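Local structure of GH3 beta-N-acetylglucosaminidase (6K5J) at residues E40-G45 with S73-L78; M88-E93 with E405-K410; V96-G101 with E504-A509. The protein hydrolytically removes terminal beta-linked N-acetylglucosamine, probably from chitin-derived oligosaccharides, as a member of glycoside hydrolase family 3. One frame throughout, in Å; residues are numbered along the deposited sequence.

Contact 1 (E40-G45 with S73-L78); sequences EDHVGG and SDNVPL
His-42 and Asn-75 make the one direct hydrogen bond between 40-45 and 73-78, from ND1 of the imidazole to OD1 of the amide (2.7 Å, N-H...O angle 162°). The oxygen lies close to the ring plane, at the edge of the imidazole, and receives the N-H in its own carbonyl plane on a lone pair, although ring and amide are turned 49° apart. The other end of the amide is held as well: Asn-75 ND2 donates to Ser-73 OG at 2.9 Å, with the hydroxyl nearly in the amide plane, so the two bonds together define which way round the amide sits. Ser-73 OG in turn is hydrogen-bonded to the last turn of helix 56-72. That helix ends in a Schellman motif with Asp-74 as its C-prime residue, and His-42, also at positive phi, is where the chain leaves helix 32-39.

Both segments are helix-to-strand connections in the family 3 N-terminal TIM barrel. They run almost in the same direction into the neighbouring parallel strands 45-47 and 79-81, and a backbone bond between Gly-44 and Leu-79 starts the pairing.

Carbonyl groups are linked through water and a lysine. One water lies 3.1 Å from Val-43 O and 2.8 Å from Val-76 O, while Lys-337 NZ bonds to both Gly-44 O and Pro-77 O.

Leu-78 supplies the van der Waals contact, mostly against carbonyl oxygens. With CG beside the backbone N (chi1 -63°), its CD2 branch comes up to Val-43 O at 3.4 Å; the one apolar pair is CD2 with Val-43 CG2, a loose 4.5 Å. Leu-78 CA lies 3.6 Å from Gly-44 O, and the same side chain packs on Ile-38 of helix 32-39.

Contact 2 (M88-E93 with E405-K410); sequences MVTRLE and EVLPRK
Thr-90 OG1 accepts a bond from a water at 2.8 Å, and the same water accepts from Arg-409 NH1 at 2.9 Å, so one solvent molecule joins the hydroxyl and the arginine across the contact. OG1 also lies against Leu-407 CD2, 4.0 Å away, and its hydroxyl points to Glu-93 OE1 at a separation so short that its exact length is doubtful. Glu-93 OE1 has a further partner, forming a salt bridge with Arg-50.

The carboxylate of Glu-93 and the isobutyl end of Leu-407 approach from opposite directions. A bend at chi2 (78°) folds the acid back so that OE2 lies 3.1 Å from Leu-407 CD1, a close approach of an oxygen to a methyl. Leu-407 CG also sits over the centre of the Arg-409 guanidinium, 4.1 Å above its plane. At the edge of that plane comes Met-88 SD, 3.8 Å from Arg-409 NH2, brought round by a methionine chain bent at chi2 and chi3. NH2 also bonds to Gly-87 O, and NE to Asn-505 OD1, so the guanidinium is fixed by several partners.

Farther along, a water 2.6 Å from Glu-405 OE1 is only weakly bonded to Arg-91 NH1. Arg-91 itself forms a salt bridge with Asp-83 and touches the N-acetylglucosamine in the structure.

The contact joins a loop that follows strand 79-81 of the TIM barrel to one that follows strand 390-396 of the second, mixed-sheet domain. Between 88-93 and 405-410 themselves there is no direct hydrogen bond and no charged pair in contact. The guanidinium, with Leu-407 of its own segment over one face and the Met-88 sulfur at its edge, bonds directly to the barrel loop just outside them, at Gly-87 O, and water probably completes the link.

Contact 3 (V96-G101 with E504-A509); sequences VTVVPG and ENTPSA
Gly-101 N donates to Glu-504 OE1 at 2.7 Å with an N-H...O angle of 163°, using the oxygen's syn lone pair. The other oxygen, OE2, accepts from Thr-506 OG1 at 2.7 Å, met from above the carboxylate plane, and lies 3.3 Å from Pro-100 CA. CG stands between the backbone N and carbonyl carbon of Glu-504 (chi1 58°), and the chain beyond it runs extended to reach both donors. With an alanine here, Gly-101 N and the Thr-506 hydroxyl would probably both lose their acceptor, leaving the hydroxyl held by the capping bond from Ala-509 N.

Two helix starts meet in this way. Gly-101 is the N-cap of helix 102-108 in the barrel domain; Thr-506 is the N-cap of helix 507-517 in the second domain, its OG1 taking that capping bond. A water joins the backbones, donating to Val-98 O and accepting from Ser-508 N (3.0 Å).

The apolar part is made by Val-98 CG1, which lies 3.8 Å from both Thr-506 CG2 and Pro-507 CD. Pro-100 CG passes 4.0 Å from Ser-508 OG, whose hydroxyl bonds to Ser-369, and the proline ring packs on helix 359-372.

Contact 1 stands apart, its centre about 31 Å from that of contact 2 and 35 Å from that of contact 3; it is partly buried and ties turns within the barrel. Contacts 2 and 3 both join the single loop between strand 79-81 and helix 102-108 to the second domain. Their centres are about 9 Å apart, and they touch where Met-88 SD packs on Glu-504 CA and Arg-409 NH1 meets Val-98 CG1. In contact 2, nearer the surface, the polar links across the segments pass through water, whereas buried contact 3 adds a direct carboxylate-to-backbone bond at two helix starts. Contact 1 likewise has one direct bond, but between side chains, beside strands that pair in one sheet.

Contact 1 (E40-G45 with S73-L78)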
ATOM      1  N   GLU A  40       7.014  25.665 -15.335  1.00 28.76           N
ATOM      2  CA  GLU A  40       7.643  25.547 -16.643  1.00 31.59           C
ATOM      3  C   GLU A  40       7.239  24.288 -17.387  1.00 29.55           C
ATOM      4  O   GLU A  40       7.062  24.330 -18.603  1.00 30.00           O
ATOM      5  CB  GLU A  40       9.164  25.602 -16.500  1.00 33.53           C
ATOM      6  CG  GLU A  40       9.601  26.902 -15.834  1.00 35.73           C
ATOM      7  CD  GLU A  40      11.101  27.023 -15.692  1.00 48.39           C
ATOM      8  OE1 GLU A  40      11.829  26.230 -16.330  1.00 48.48           O
ATOM      9  OE2 GLU A  40      11.550  27.919 -14.941  1.00 55.28           O
ATOM     10  N   ASP A  41       7.073  23.168 -16.693  1.00 28.32           N
ATOM     11  CA  ASP A  41       6.671  21.943 -17.363  1.00 26.11           C
ATOM     12  C   ASP A  41       5.177  21.670 -17.258  1.00 26.69           C
ATOM     13  O   ASP A  41       4.695  20.731 -17.891  1.00 24.85           O
ATOM     14  CB  ASP A  41       7.466  20.763 -16.807  1.00 26.45           C
ATOM     15  CG  ASP A  41       8.972  20.954 -16.977  1.00 35.51           C
ATOM     16  OD1 ASP A  41       9.399  21.290 -18.101  1.00 36.40           O
ATOM     17  OD2 ASP A  41       9.717  20.775 -15.992  1.00 34.06           O
ATOM     18  N   HIS A  42       4.444  22.467 -16.485  1.00 23.27           N
ATOM     19  CA  HIS A  42       2.982  22.400 -16.443  1.00 25.19           C
ATOM     20  C   HIS A  42       2.486  21.030 -15.979  1.00 24.78           C
ATOM     21  O   HIS A  42       1.467  20.529 -16.467  1.00 21.61           O
ATOM     22  CB  HIS A  42       2.367  22.756 -17.806  1.00 24.86           C
ATOM     23  CG  HIS A  42       2.944  23.988 -18.439  1.00 30.01           C
ATOM     24  ND1 HIS A  42       2.667  25.260 -17.981  1.00 27.91           N
ATOM     25  CD2 HIS A  42       3.774  24.144 -19.499  1.00 32.64           C
ATOM     26  CE1 HIS A  42       3.303  26.145 -18.730  1.00 32.67           C
ATOM     27  NE2 HIS A  42       3.979  25.495 -19.660  1.00 32.45           N
ATOM     28  N   VAL A  43       3.199  20.410 -15.030  1.00 21.73           N
ATOM     29  CA  VAL A  43       2.813  19.067 -14.606  1.00 20.49           C
ATOM     30  C   VAL A  43       1.386  19.073 -14.060  1.00 20.22           C
ATOM     31  O   VAL A  43       0.909  20.058 -13.484  1.00 21.53           O
ATOM     32  CB  VAL A  43       3.763  18.459 -13.559  1.00 21.86           C
ATOM     33  CG1 VAL A  43       5.134  18.162 -14.174  1.00 25.57           C
ATOM     34  CG2 VAL A  43       3.854  19.365 -12.311  1.00 20.43           C
ATOM     35  N   GLY A  44       0.705  17.948 -14.233  1.00 18.04           N
ATOM     36  CA  GLY A  44      -0.681  17.835 -13.819  1.00 22.42           C
ATOM     37  C   GLY A  44      -0.835  17.375 -12.387  1.00 19.60           C
ATOM     38  O   GLY A  44      -1.882  17.593 -11.767  1.00 19.88           O
ATOM     39  N   GLY A  45       0.203  16.747 -11.840  1.00 19.71           N
ATOM     40  CA  GLY A  45       0.081  16.132 -10.530  1.00 19.77           C
ATOM     41  C   GLY A  45       1.402  16.056  -9.792  1.00 20.45           C
ATOM     42  O   GLY A  45       2.483  16.101 -10.389  1.00 19.20           O
ATOM     43  N   SER A  73       0.698  30.993 -11.474  1.00 26.58           N
ATOM     44  CA  SER A  73       1.321  30.862 -12.786  1.00 26.18           C
ATOM     45  C   SER A  73       0.324  30.456 -13.867  1.00 29.51           C
ATOM     46  O   SER A  73       0.740  30.048 -14.958  1.00 29.50           O
ATOM     47  CB  SER A  73       2.479  29.858 -12.727  1.00 27.38           C
ATOM     48  OG  SER A  73       2.025  28.564 -12.342  1.00 29.34           O
ATOM     49  N   ASP A  74      -0.977  30.560 -13.576  1.00 31.04           N
ATOM     50  CA  ASP A  74      -2.057  30.275 -14.522  1.00 30.42           C
ATOM     51  C   ASP A  74      -1.987  28.849 -15.053  1.00 30.69           C
ATOM     52  O   ASP A  74      -2.213  28.593 -16.238  1.00 29.00           O
ATOM     53  CB  ASP A  74      -2.072  31.295 -15.662  1.00 34.52           C
ATOM     54  CG  ASP A  74      -2.430  32.683 -15.169  1.00 41.77           C
ATOM     55  OD1 ASP A  74      -3.443  32.808 -14.439  1.00 49.18           O
ATOM     56  OD2 ASP A  74      -1.684  33.637 -15.475  1.00 47.35           O
ATOM     57  N   ASN A  75      -1.685  27.910 -14.167  1.00 26.69           N
ATOM     58  CA  ASN A  75      -1.716  26.498 -14.502  1.00 27.10           C
ATOM     59  C   ASN A  75      -2.929  25.820 -13.873  1.00 23.46           C
ATOM     60  O   ASN A  75      -3.517  26.306 -12.906  1.00 26.14           O
ATOM     61  CB  ASN A  75      -0.420  25.814 -14.057  1.00 24.59           C
ATOM     62  CG  ASN A  75       0.715  26.062 -15.028  1.00 26.07           C
ATOM     63  OD1 ASN A  75       0.711  25.539 -16.141  1.00 23.91           O
ATOM     64  ND2 ASN A  75       1.686  26.870 -14.617  1.00 27.07           N
ATOM     65  N   VAL A  76      -3.304  24.684 -14.451  1.00 25.90           N
ATOM     66  CA  VAL A  76      -4.455  23.919 -13.963  1.00 21.56           C
ATOM     67  C   VAL A  76      -4.195  23.485 -12.524  1.00 23.64           C
ATOM     68  O   VAL A  76      -3.038  23.167 -12.178  1.00 24.68           O
ATOM     69  CB  VAL A  76      -4.699  22.706 -14.884  1.00 23.07           C
ATOM     70  CG1 VAL A  76      -5.811  21.828 -14.379  1.00 22.62           C
ATOM     71  CG2 VAL A  76      -5.005  23.183 -16.304  1.00 26.73           C
ATOM     72  N   PRO A  77      -5.195  23.489 -11.632  1.00 22.64           N
ATOM     73  CA  PRO A  77      -4.973  22.972 -10.272  1.00 22.64           C
ATOM     74  C   PRO A  77      -4.455  21.541 -10.299  1.00 20.33           C
ATOM     75  O   PRO A  77      -4.711  20.784 -11.236  1.00 19.22           O
ATOM     76  CB  PRO A  77      -6.363  23.044  -9.626  1.00 26.43           C
ATOM     77  CG  PRO A  77      -7.077  24.114 -10.388  1.00 29.85           C
ATOM     78  CD  PRO A  77      -6.556  24.031 -11.803  1.00 26.58           C
ATOM     79  N   LEU A  78      -3.717  21.176  -9.250  1.00 20.26           N
ATOM     80  CA  LEU A  78      -2.965  19.925  -9.232  1.00 18.60           C
ATOM     81  C   LEU A  78      -3.732  18.785  -8.575  1.00 19.39           C
ATOM     82  O   LEU A  78      -4.410  18.972  -7.559  1.00 20.65           O
ATOM     83  CB  LEU A  78      -1.653  20.112  -8.472  1.00 22.41           C
ATOM     84  CG  LEU A  78      -0.641  21.106  -9.033  1.00 21.03           C
ATOM     85  CD1 LEU A  78       0.370  21.440  -7.951  1.00 19.84           C
ATOM     86  CD2 LEU A  78       0.045  20.495 -10.245  1.00 20.69           C
TER
HETATM   87  O   HOH W   1      -2.066  20.733 -13.219  1.00 22.74           O

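Contact 2 (M88-E93 with E405-K410)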
ATOM      1  N   MET A  88       0.514  -1.692   6.635  1.00 25.87           N
ATOM      2  CA  MET A  88       1.961  -1.760   6.438  1.00 27.92           C
ATOM      3  C   MET A  88       2.466  -0.874   5.301  1.00 29.88           C
ATOM      4  O   MET A  88       3.676  -0.843   5.055  1.00 29.92           O
ATOM      5  CB  MET A  88       2.407  -3.216   6.214  1.00 23.43           C
ATOM      6  CG  MET A  88       2.170  -4.129   7.432  1.00 20.36           C
ATOM      7  SD  MET A  88       2.921  -3.498   8.969  1.00 24.15           S
ATOM      8  CE  MET A  88       4.642  -3.762   8.627  1.00 28.79           C
ATOM      9  N   VAL A  89       1.603  -0.135   4.607  1.00 22.52           N
ATOM     10  CA  VAL A  89       2.047   0.797   3.569  1.00 22.64           C
ATOM     11  C   VAL A  89       1.395   2.139   3.887  1.00 19.90           C
ATOM     12  O   VAL A  89       0.260   2.412   3.487  1.00 19.89           O
ATOM     13  CB  VAL A  89       1.716   0.326   2.145  1.00 20.63           C
ATOM     14  CG1 VAL A  89       2.079   1.401   1.129  1.00 23.02           C
ATOM     15  CG2 VAL A  89       2.486  -0.936   1.807  1.00 24.70           C
ATOM     16  N   THR A  90       2.102   2.972   4.640  1.00 19.14           N
ATOM     17  CA  THR A  90       1.723   4.360   4.843  1.00 22.78           C
ATOM     18  C   THR A  90       2.969   5.217   4.668  1.00 25.01           C
ATOM     19  O   THR A  90       4.097   4.741   4.830  1.00 22.13           O
ATOM     20  CB  THR A  90       1.109   4.606   6.239  1.00 23.67           C
ATOM     21  OG1 THR A  90       2.056   4.236   7.243  1.00 21.98           O
ATOM     22  CG2 THR A  90      -0.188   3.799   6.443  1.00 24.64           C
ATOM     23  N   ARG A  91       2.761   6.486   4.313  1.00 20.17           N
ATOM     24  CA  ARG A  91       3.861   7.435   4.189  1.00 20.13           C
ATOM     25  C   ARG A  91       3.897   8.456   5.310  1.00 22.41           C
ATOM     26  O   ARG A  91       4.925   9.118   5.491  1.00 24.13           O
ATOM     27  CB  ARG A  91       3.781   8.193   2.857  1.00 21.62           C
ATOM     28  CG  ARG A  91       3.670   7.300   1.665  1.00 19.73           C
ATOM     29  CD  ARG A  91       4.910   6.460   1.505  1.00 22.05           C
ATOM     30  NE  ARG A  91       4.888   5.824   0.201  1.00 22.85           N
ATOM     31  CZ  ARG A  91       5.413   4.639  -0.064  1.00 32.66           C
ATOM     32  NH1 ARG A  91       6.031   3.927   0.882  1.00 27.22           N
ATOM     33  NH2 ARG A  91       5.308   4.166  -1.286  1.00 27.28           N
ATOM     34  N   LEU A  92       2.798   8.602   6.045  1.00 22.29           N
ATOM     35  CA  LEU A  92       2.703   9.516   7.174  1.00 23.15           C
ATOM     36  C   LEU A  92       1.959   8.811   8.295  1.00 21.48           C
ATOM     37  O   LEU A  92       0.842   8.333   8.092  1.00 21.66           O
ATOM     38  CB  LEU A  92       1.975  10.808   6.779  1.00 22.77           C
ATOM     39  CG  LEU A  92       1.742  11.782   7.943  1.00 21.27           C
ATOM     40  CD1 LEU A  92       3.070  12.293   8.505  1.00 18.78           C
ATOM     41  CD2 LEU A  92       0.854  12.931   7.493  1.00 21.40           C
ATOM     42  N   GLU A  93       2.581   8.747   9.473  1.00 19.92           N
ATOM     43  CA  GLU A  93       1.906   8.321  10.686  1.00 22.09           C
ATOM     44  C   GLU A  93       1.907   9.381  11.780  1.00 23.26           C
ATOM     45  O   GLU A  93       1.080   9.300  12.688  1.00 23.89           O
ATOM     46  CB  GLU A  93       2.547   7.034  11.238  1.00 27.28           C
ATOM     47  CG  GLU A  93       2.698   5.917  10.204  1.00 25.19           C
ATOM     48  CD  GLU A  93       3.876   6.140   9.271  1.00 28.14           C
ATOM     49  OE1 GLU A  93       3.740   5.886   8.055  1.00 29.67           O
ATOM     50  OE2 GLU A  93       4.940   6.592   9.738  1.00 27.91           O
ATOM     51  N   GLU A 405       9.228  -0.618   4.624  1.00 47.49           N
ATOM     52  CA  GLU A 405       9.919   0.598   5.026  1.00 49.36           C
ATOM     53  C   GLU A 405      10.468   0.485   6.444  1.00 45.28           C
ATOM     54  O   GLU A 405       9.945  -0.260   7.280  1.00 41.74           O
ATOM     55  CB  GLU A 405       8.975   1.801   4.926  1.00 48.17           C
ATOM     56  CG  GLU A 405       9.618   3.147   5.236  1.00 47.80           C
ATOM     57  CD  GLU A 405      10.747   3.498   4.273  1.00 54.78           C
ATOM     58  OE1 GLU A 405      10.498   4.269   3.318  1.00 52.45           O
ATOM     59  OE2 GLU A 405      11.884   3.008   4.474  1.00 53.53           O
ATOM     60  N   VAL A 406      11.555   1.215   6.693  1.00 44.36           N
ATOM     61  CA  VAL A 406      12.010   1.484   8.055  1.00 45.40           C
ATOM     62  C   VAL A 406      10.972   2.388   8.712  1.00 50.26           C
ATOM     63  O   VAL A 406      10.874   3.579   8.399  1.00 46.37           O
ATOM     64  CB  VAL A 406      13.401   2.122   8.079  1.00 43.79           C
ATOM     65  CG1 VAL A 406      13.811   2.404   9.517  1.00 43.83           C
ATOM     66  CG2 VAL A 406      14.416   1.210   7.385  1.00 44.85           C
ATOM     67  N   LEU A 407      10.192   1.814   9.623  1.00 47.00           N
ATOM     68  CA  LEU A 407       8.994   2.453  10.156  1.00 45.03           C
ATOM     69  C   LEU A 407       8.898   2.064  11.622  1.00 46.71           C
ATOM     70  O   LEU A 407       8.244   1.074  11.978  1.00 39.11           O
ATOM     71  CB  LEU A 407       7.754   2.021   9.373  1.00 40.62           C
ATOM     72  CG  LEU A 407       6.395   2.626   9.717  1.00 43.98           C
ATOM     73  CD1 LEU A 407       6.592   4.052  10.177  1.00 45.86           C
ATOM     74  CD2 LEU A 407       5.471   2.559   8.505  1.00 36.43           C
ATOM     75  N   PRO A 408       9.548   2.821  12.508  1.00 48.02           N
ATOM     76  CA  PRO A 408       9.576   2.432  13.923  1.00 47.90           C
ATOM     77  C   PRO A 408       8.190   2.513  14.540  1.00 39.53           C
ATOM     78  O   PRO A 408       7.385   3.383  14.199  1.00 47.32           O
ATOM     79  CB  PRO A 408      10.536   3.447  14.554  1.00 51.52           C
ATOM     80  CG  PRO A 408      10.409   4.660  13.684  1.00 52.44           C
ATOM     81  CD  PRO A 408      10.165   4.142  12.283  1.00 51.13           C
ATOM     82  N   ARG A 409       7.911   1.571  15.437  1.00 40.32           N
ATOM     83  CA  ARG A 409       6.634   1.488  16.132  1.00 34.75           C
ATOM     84  C   ARG A 409       6.888   1.605  17.627  1.00 31.94           C
ATOM     85  O   ARG A 409       7.626   0.793  18.195  1.00 36.90           O
ATOM     86  CB  ARG A 409       5.914   0.174  15.812  1.00 33.58           C
ATOM     87  CG  ARG A 409       5.723  -0.082  14.317  1.00 34.00           C
ATOM     88  CD  ARG A 409       4.567   0.733  13.719  1.00 32.67           C
ATOM     89  NE  ARG A 409       4.081   0.112  12.488  1.00 30.02           N
ATOM     90  CZ  ARG A 409       3.271   0.691  11.604  1.00 31.20           C
ATOM     91  NH1 ARG A 409       2.829   1.935  11.785  1.00 28.09           N
ATOM     92  NH2 ARG A 409       2.905   0.018  10.522  1.00 32.59           N
ATOM     93  N   LYS A 410       6.266   2.598  18.263  1.00 29.22           N
ATOM     94  CA  LYS A 410       6.365   2.725  19.715  1.00 34.05           C
ATOM     95  C   LYS A 410       5.397   1.791  20.439  1.00 33.26           C
ATOM     96  O   LYS A 410       5.743   1.208  21.475  1.00 27.85           O
ATOM     97  CB  LYS A 410       6.110   4.174  20.132  1.00 33.93           C
ATOM     98  CG  LYS A 410       6.282   4.420  21.627  1.00 41.66           C
ATOM     99  CD  LYS A 410       5.576   5.691  22.060  1.00 47.66           C
ATOM    100  CE  LYS A 410       4.276   5.385  22.794  1.00 50.62           C
ATOM    101  NZ  LYS A 410       4.501   5.228  24.259  1.00 52.07           N
TER
HETATM  102  O   HOH W   2       6.154  -1.302   5.705  1.00 38.08           O
HETATM  103  O   HOH W   3       1.333   2.567   9.371  1.00 31.03           O
HETATM  104  O   HOH W   4       8.017   5.084   3.331  1.00 37.13           O

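Contact 3 (V96-G101 with E504-A509)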
ATOM      1  N   VAL A  96      -1.563  11.556  12.462  1.00 20.11           N
ATOM      2  CA  VAL A  96      -2.722  10.997  11.782  1.00 21.15           C
ATOM      3  C   VAL A  96      -3.007   9.625  12.376  1.00 22.28           C
ATOM      4  O   VAL A  96      -2.174   9.037  13.070  1.00 20.90           O
ATOM      5  CB  VAL A  96      -2.531  10.897  10.249  1.00 20.38           C
ATOM      6  CG1 VAL A  96      -2.170  12.265   9.677  1.00 19.70           C
ATOM      7  CG2 VAL A  96      -1.454   9.877   9.907  1.00 22.93           C
ATOM      8  N   THR A  97      -4.218   9.134  12.115  1.00 22.14           N
ATOM      9  CA  THR A  97      -4.621   7.814  12.583  1.00 24.20           C
ATOM     10  C   THR A  97      -3.886   6.743  11.796  1.00 22.60           C
ATOM     11  O   THR A  97      -3.877   6.774  10.563  1.00 21.38           O
ATOM     12  CB  THR A  97      -6.128   7.629  12.400  1.00 20.77           C
ATOM     13  OG1 THR A  97      -6.821   8.727  12.999  1.00 22.14           O
ATOM     14  CG2 THR A  97      -6.610   6.329  13.031  1.00 19.26           C
ATOM     15  N   VAL A  98      -3.305   5.774  12.497  1.00 18.15           N
ATOM     16  CA  VAL A  98      -2.742   4.599  11.842  1.00 20.40           C
ATOM     17  C   VAL A  98      -3.891   3.608  11.673  1.00 24.33           C
ATOM     18  O   VAL A  98      -4.432   3.091  12.651  1.00 25.28           O
ATOM     19  CB  VAL A  98      -1.575   4.004  12.639  1.00 23.63           C
ATOM     20  CG1 VAL A  98      -1.015   2.769  11.929  1.00 23.82           C
ATOM     21  CG2 VAL A  98      -0.483   5.041  12.796  1.00 23.94           C
ATOM     22  N   VAL A  99      -4.292   3.380  10.430  1.00 16.93           N
ATOM     23  CA  VAL A  99      -5.494   2.627  10.106  1.00 20.41           C
ATOM     24  C   VAL A  99      -5.069   1.201   9.759  1.00 20.80           C
ATOM     25  O   VAL A  99      -4.014   1.023   9.139  1.00 23.60           O
ATOM     26  CB  VAL A  99      -6.234   3.331   8.955  1.00 24.65           C
ATOM     27  CG1 VAL A  99      -7.247   2.447   8.316  1.00 23.19           C
ATOM     28  CG2 VAL A  99      -6.864   4.644   9.470  1.00 21.26           C
ATOM     29  N   PRO A 100      -5.839   0.171  10.123  1.00 21.86           N
ATOM     30  CA  PRO A 100      -5.493  -1.197   9.705  1.00 22.14           C
ATOM     31  C   PRO A 100      -5.421  -1.329   8.192  1.00 21.30           C
ATOM     32  O   PRO A 100      -6.152  -0.665   7.452  1.00 20.76           O
ATOM     33  CB  PRO A 100      -6.640  -2.041  10.268  1.00 20.95           C
ATOM     34  CG  PRO A 100      -7.154  -1.254  11.411  1.00 28.46           C
ATOM     35  CD  PRO A 100      -7.020   0.186  10.999  1.00 23.61           C
ATOM     36  N   GLY A 101      -4.536  -2.219   7.741  1.00 20.87           N
ATOM     37  CA  GLY A 101      -4.298  -2.419   6.330  1.00 18.90           C
ATOM     38  C   GLY A 101      -5.168  -3.528   5.767  1.00 18.40           C
ATOM     39  O   GLY A 101      -5.987  -4.130   6.454  1.00 16.97           O
ATOM     40  N   GLU A 504      -0.013  -7.191  10.443  1.00 18.61           N
ATOM     41  CA  GLU A 504       0.621  -5.876  10.498  1.00 18.99           C
ATOM     42  C   GLU A 504       1.141  -5.687  11.918  1.00 19.99           C
ATOM     43  O   GLU A 504       0.789  -6.443  12.830  1.00 19.42           O
ATOM     44  CB  GLU A 504      -0.337  -4.744  10.112  1.00 20.14           C
ATOM     45  CG  GLU A 504      -1.568  -4.689  10.981  1.00 18.53           C
ATOM     46  CD  GLU A 504      -2.620  -3.759  10.430  1.00 20.31           C
ATOM     47  OE1 GLU A 504      -2.759  -3.666   9.188  1.00 20.34           O
ATOM     48  OE2 GLU A 504      -3.304  -3.116  11.249  1.00 22.58           O
ATOM     49  N   ASN A 505       1.996  -4.674  12.098  1.00 18.86           N
ATOM     50  CA  ASN A 505       2.533  -4.332  13.413  1.00 20.62           C
ATOM     51  C   ASN A 505       2.049  -2.962  13.889  1.00 22.49           C
ATOM     52  O   ASN A 505       2.750  -2.270  14.631  1.00 23.09           O
ATOM     53  CB  ASN A 505       4.064  -4.398  13.411  1.00 22.45           C
ATOM     54  CG  ASN A 505       4.705  -3.327  12.543  1.00 23.37           C
ATOM     55  OD1 ASN A 505       4.024  -2.590  11.841  1.00 22.47           O
ATOM     56  ND2 ASN A 505       6.035  -3.246  12.587  1.00 26.58           N
ATOM     57  N   THR A 506       0.857  -2.560  13.451  1.00 22.05           N
ATOM     58  CA  THR A 506       0.268  -1.280  13.821  1.00 20.19           C
ATOM     59  C   THR A 506      -0.051  -1.227  15.313  1.00 21.83           C
ATOM     60  O   THR A 506      -0.161  -2.267  15.967  1.00 18.76           O
ATOM     61  CB  THR A 506      -1.027  -1.063  13.049  1.00 22.31           C
ATOM     62  OG1 THR A 506      -1.932  -2.134  13.354  1.00 19.77           O
ATOM     63  CG2 THR A 506      -0.770  -1.029  11.550  1.00 22.02           C
ATOM     64  N   PRO A 507      -0.249  -0.020  15.866  1.00 20.77           N
ATOM     65  CA  PRO A 507      -0.638   0.062  17.282  1.00 21.76           C
ATOM     66  C   PRO A 507      -1.890  -0.733  17.609  1.00 20.69           C
ATOM     67  O   PRO A 507      -1.904  -1.472  18.600  1.00 19.42           O
ATOM     68  CB  PRO A 507      -0.838   1.572  17.496  1.00 21.23           C
ATOM     69  CG  PRO A 507       0.114   2.204  16.531  1.00 28.29           C
ATOM     70  CD  PRO A 507       0.040   1.314  15.298  1.00 22.69           C
ATOM     71  N   SER A 508      -2.944  -0.617  16.786  1.00 19.28           N
ATOM     72  CA  SER A 508      -4.198  -1.285  17.112  1.00 18.97           C
ATOM     73  C   SER A 508      -4.097  -2.796  16.951  1.00 19.31           C
ATOM     74  O   SER A 508      -4.778  -3.530  17.672  1.00 17.03           O
ATOM     75  CB  SER A 508      -5.344  -0.727  16.259  1.00 19.62           C
ATOM     76  OG  SER A 508      -5.164  -1.033  14.886  1.00 20.41           O
ATOM     77  N   ALA A 509      -3.273  -3.280  16.015  1.00 19.15           N
ATOM     78  CA  ALA A 509      -3.113  -4.723  15.858  1.00 17.21           C
ATOM     79  C   ALA A 509      -2.356  -5.313  17.039  1.00 18.79           C
ATOM     80  O   ALA A 509      -2.673  -6.411  17.503  1.00 18.80           O
ATOM     81  CB  ALA A 509      -2.383  -5.047  14.548  1.00 18.32           C
TER
HETATM   82  O   HOH W   5      -3.484   1.355  14.589  1.00 23.58           O